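Local coordinates for endo-b-1,4-glucanase (Nasutitermes takasagoensis, PDB 1KS8), which probably hydrolyses internal beta-1,4-glucosidic linkages in cellulose and related beta-glucans, as a family 9 glycoside hydrolase, at residues G115-D121 with I199-F205. Sequence-based numbering, arbitrary orientation.
Sequences GQVGQGD and ITDARNF
Asp201 reaches across to Gln116 and Gly120, and one of its oxygens, OD1, takes both direct hydrogen bonds of the contact. Gly120 N comes in on the syn lone pair of OD1 at 2.9 Å, almost straight at 173°. Gln116 NE2, also 2.9 Å from OD1, meets its anti lone pair in a more bent bond. The same NE2 donates to Gly118 O, 2.9 Å away; both acceptors lie close to the amide plane of Gln116, which fixes the turn of that amide. With CG anti to the backbone N (chi1 -163°) and the chain extended beyond it, Gln116 spans from the strand to the carboxylate.

The other oxygen of Asp201 works through water. OD2 accepts from one water 2.6 Å away that takes the N-H of Asp121, and from a second that accepts an N-H from Gln119 NE2. Gln119 is the N-cap of helix 120-124, its OE1 bound to Ala122 N, so Asp201 and Gln119 between them engage three N-H groups at this helix start, that of Asp121 through water.

Apolar contacts lie at both ends. Ile199 CD1 sits 3.7 Å from Gly115 CA, while CE2 and CZ of the Phe205 ring both lie 3.8 Å from Gly120 CA, and the ring also meets His124 and Phe61.

The loop 199-205, with its 3-10 turn, is thus pinned both to the start of helix 120-124 and to the end of strand 113-117, where Gly115 and Gln116 form a classic beta bulge opposite Tyr140, within the (alpha/alpha)6 fold of family 9 glucanases.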
ATOM      1  N   GLY A 115      -9.717  10.408  -8.269  1.00  7.36           N
ATOM      2  CA  GLY A 115      -8.489  10.064  -7.578  1.00  8.04           C
ATOM      3  C   GLY A 115      -8.337  10.612  -6.176  1.00  6.60           C
ATOM      4  O   GLY A 115      -7.315  10.375  -5.528  1.00  6.70           O
ATOM      5  N   GLN A 116      -9.332  11.344  -5.691  1.00  7.74           N
ATOM      6  CA  GLN A 116      -9.233  11.887  -4.348  1.00  7.19           C
ATOM      7  C   GLN A 116     -10.566  12.347  -3.794  1.00  6.94           C
ATOM      8  O   GLN A 116     -11.404  12.868  -4.528  1.00  7.54           O
ATOM      9  CB  GLN A 116      -8.262  13.074  -4.333  1.00  7.75           C
ATOM     10  CG  GLN A 116      -7.754  13.466  -2.946  1.00  8.07           C
ATOM     11  CD  GLN A 116      -6.703  14.563  -3.004  1.00  6.95           C
ATOM     12  OE1 GLN A 116      -5.746  14.478  -3.775  1.00  7.57           O
ATOM     13  NE2 GLN A 116      -6.869  15.594  -2.180  1.00  7.03           N
ATOM     14  N   VAL A 117     -10.766  12.120  -2.501  1.00  7.21           N
ATOM     15  CA  VAL A 117     -11.950  12.608  -1.802  1.00  7.59           C
ATOM     16  C   VAL A 117     -11.381  13.225  -0.533  1.00  7.47           C
ATOM     17  O   VAL A 117     -10.682  12.555   0.243  1.00  7.61           O
ATOM     18  CB  VAL A 117     -12.956  11.507  -1.429  1.00  7.57           C
ATOM     19  CG1 VAL A 117     -14.131  12.135  -0.676  1.00 11.39           C
ATOM     20  CG2 VAL A 117     -13.461  10.814  -2.686  1.00 10.00           C
ATOM     21  N   GLY A 118     -11.667  14.509  -0.346  1.00  7.53           N
ATOM     22  CA  GLY A 118     -11.157  15.247   0.792  1.00  7.37           C
ATOM     23  C   GLY A 118     -10.017  16.119   0.298  1.00  7.48           C
ATOM     24  O   GLY A 118      -9.244  15.702  -0.569  1.00  8.92           O
ATOM     25  N   GLN A 119      -9.925  17.340   0.815  1.00  7.76           N
ATOM     26  CA  GLN A 119      -8.847  18.242   0.427  1.00  8.72           C
ATOM     27  C   GLN A 119      -7.791  18.171   1.517  1.00  7.62           C
ATOM     28  O   GLN A 119      -8.125  18.129   2.699  1.00  9.28           O
ATOM     29  CB  GLN A 119      -9.341  19.684   0.308  1.00  9.42           C
ATOM     30  CG  GLN A 119      -8.231  20.627  -0.138  1.00 10.52           C
ATOM     31  CD  GLN A 119      -8.412  22.048   0.351  1.00 10.84           C
ATOM     32  OE1 GLN A 119      -8.657  22.284   1.535  1.00 11.68           O
ATOM     33  NE2 GLN A 119      -8.267  23.009  -0.556  1.00 12.39           N
ATOM     34  N   GLY A 120      -6.522  18.165   1.127  1.00  6.46           N
ATOM     35  CA  GLY A 120      -5.461  18.089   2.115  1.00  7.73           C
ATOM     36  C   GLY A 120      -5.563  19.083   3.258  1.00  6.83           C
ATOM     37  O   GLY A 120      -5.528  18.697   4.427  1.00  8.19           O
ATOM     38  N   ASP A 121      -5.705  20.365   2.943  1.00  7.79           N
ATOM     39  CA  ASP A 121      -5.769  21.365   4.001  1.00  7.22           C
ATOM     40  C   ASP A 121      -6.991  21.294   4.901  1.00  7.30           C
ATOM     41  O   ASP A 121      -6.861  21.325   6.123  1.00  8.67           O
ATOM     42  CB  ASP A 121      -5.649  22.771   3.413  1.00  8.15           C
ATOM     43  CG  ASP A 121      -4.268  23.047   2.850  1.00  9.45           C
ATOM     44  OD1 ASP A 121      -3.360  22.212   3.067  1.00  8.49           O
ATOM     45  OD2 ASP A 121      -4.088  24.099   2.197  1.00  8.72           O
ATOM     46  N   ILE A 199      -4.969  16.572 -10.726  1.00  9.32           N
ATOM     47  CA  ILE A 199      -5.503  16.703  -9.375  1.00  9.34           C
ATOM     48  C   ILE A 199      -4.362  17.415  -8.656  1.00  9.26           C
ATOM     49  O   ILE A 199      -3.529  16.793  -7.992  1.00  9.41           O
ATOM     50  CB  ILE A 199      -5.778  15.321  -8.745  1.00  9.37           C
ATOM     51  CG1 ILE A 199      -6.841  14.589  -9.569  1.00 10.28           C
ATOM     52  CG2 ILE A 199      -6.239  15.484  -7.301  1.00  9.81           C
ATOM     53  CD1 ILE A 199      -7.202  13.204  -9.056  1.00  9.71           C
ATOM     54  N   THR A 200      -4.319  18.733  -8.818  1.00  9.54           N
ATOM     55  CA  THR A 200      -3.244  19.527  -8.241  1.00  9.74           C
ATOM     56  C   THR A 200      -3.117  19.508  -6.726  1.00  9.52           C
ATOM     57  O   THR A 200      -2.035  19.757  -6.201  1.00 10.62           O
ATOM     58  CB  THR A 200      -3.317  20.995  -8.718  1.00 10.75           C
ATOM     59  OG1 THR A 200      -4.572  21.568  -8.338  1.00 12.75           O
ATOM     60  CG2 THR A 200      -3.164  21.067 -10.237  1.00 12.72           C
ATOM     61  N   ASP A 201      -4.195  19.211  -6.011  1.00  8.94           N
ATOM     62  CA  ASP A 201      -4.094  19.177  -4.559  1.00  9.37           C
ATOM     63  C   ASP A 201      -3.099  18.099  -4.137  1.00  9.69           C
ATOM     64  O   ASP A 201      -2.400  18.243  -3.136  1.00  9.62           O
ATOM     65  CB  ASP A 201      -5.453  18.892  -3.921  1.00  7.88           C
ATOM     66  CG  ASP A 201      -5.446  19.127  -2.422  1.00  8.83           C
ATOM     67  OD1 ASP A 201      -5.701  18.177  -1.652  1.00  8.62           O
ATOM     68  OD2 ASP A 201      -5.178  20.278  -2.016  1.00  9.71           O
ATOM     69  N   ALA A 202      -3.030  17.028  -4.920  1.00  9.39           N
ATOM     70  CA  ALA A 202      -2.145  15.908  -4.615  1.00  8.69           C
ATOM     71  C   ALA A 202      -0.663  16.177  -4.840  1.00  9.24           C
ATOM     72  O   ALA A 202       0.188  15.436  -4.346  1.00  9.57           O
ATOM     73  CB  ALA A 202      -2.572  14.682  -5.426  1.00  8.43           C
ATOM     74  N   ARG A 203      -0.353  17.239  -5.574  1.00 10.27           N
ATOM     75  CA  ARG A 203       1.033  17.567  -5.882  1.00 11.48           C
ATOM     76  C   ARG A 203       1.926  17.748  -4.656  1.00 10.34           C
ATOM     77  O   ARG A 203       3.132  17.504  -4.718  1.00 11.85           O
ATOM     78  CB  ARG A 203       1.075  18.822  -6.756  1.00 14.20           C
ATOM     79  CG  ARG A 203       2.443  19.156  -7.323  1.00 19.57           C
ATOM     80  CD  ARG A 203       2.292  19.811  -8.688  1.00 23.78           C
ATOM     81  NE  ARG A 203       1.388  20.955  -8.644  1.00 27.40           N
ATOM     82  CZ  ARG A 203       0.850  21.526  -9.717  1.00 27.59           C
ATOM     83  NH1 ARG A 203       1.122  21.057 -10.928  1.00 28.08           N
ATOM     84  NH2 ARG A 203       0.038  22.564  -9.579  1.00 28.04           N
ATOM     85  N   ASN A 204       1.340  18.152  -3.536  1.00  9.55           N
ATOM     86  CA  ASN A 204       2.125  18.365  -2.329  1.00 10.40           C
ATOM     87  C   ASN A 204       1.982  17.271  -1.282  1.00 10.95           C
ATOM     88  O   ASN A 204       2.433  17.429  -0.146  1.00 11.94           O
ATOM     89  CB  ASN A 204       1.770  19.720  -1.725  1.00 11.55           C
ATOM     90  CG  ASN A 204       2.067  20.858  -2.673  1.00 11.22           C
ATOM     91  OD1 ASN A 204       3.221  21.083  -3.041  1.00 13.36           O
ATOM     92  ND2 ASN A 204       1.028  21.574  -3.089  1.00 10.77           N
ATOM     93  N   PHE A 205       1.371  16.156  -1.670  1.00  9.55           N
ATOM     94  CA  PHE A 205       1.173  15.037  -0.755  1.00  9.88           C
ATOM     95  C   PHE A 205       1.656  13.725  -1.368  1.00 10.35           C
ATOM     96  O   PHE A 205       2.380  12.961  -0.727  1.00 11.40           O
ATOM     97  CB  PHE A 205      -0.309  14.944  -0.374  1.00  9.72           C
ATOM     98  CG  PHE A 205      -0.824  16.175   0.316  1.00  9.21           C
ATOM     99  CD1 PHE A 205      -0.446  16.468   1.626  1.00 10.11           C
ATOM    100  CD2 PHE A 205      -1.652  17.068  -0.359  1.00  9.28           C
ATOM    101  CE1 PHE A 205      -0.883  17.635   2.250  1.00  9.95           C
ATOM    102  CE2 PHE A 205      -2.095  18.238   0.257  1.00  9.21           C
ATOM    103  CZ  PHE A 205      -1.709  18.522   1.564  1.00  9.62           C
TER
HETATM  104  O   HOH W   1      -6.494  22.391  -3.052  1.00 28.13           O
HETATM  105  O   HOH W   2      -4.913  21.329   0.367  1.00  9.55           O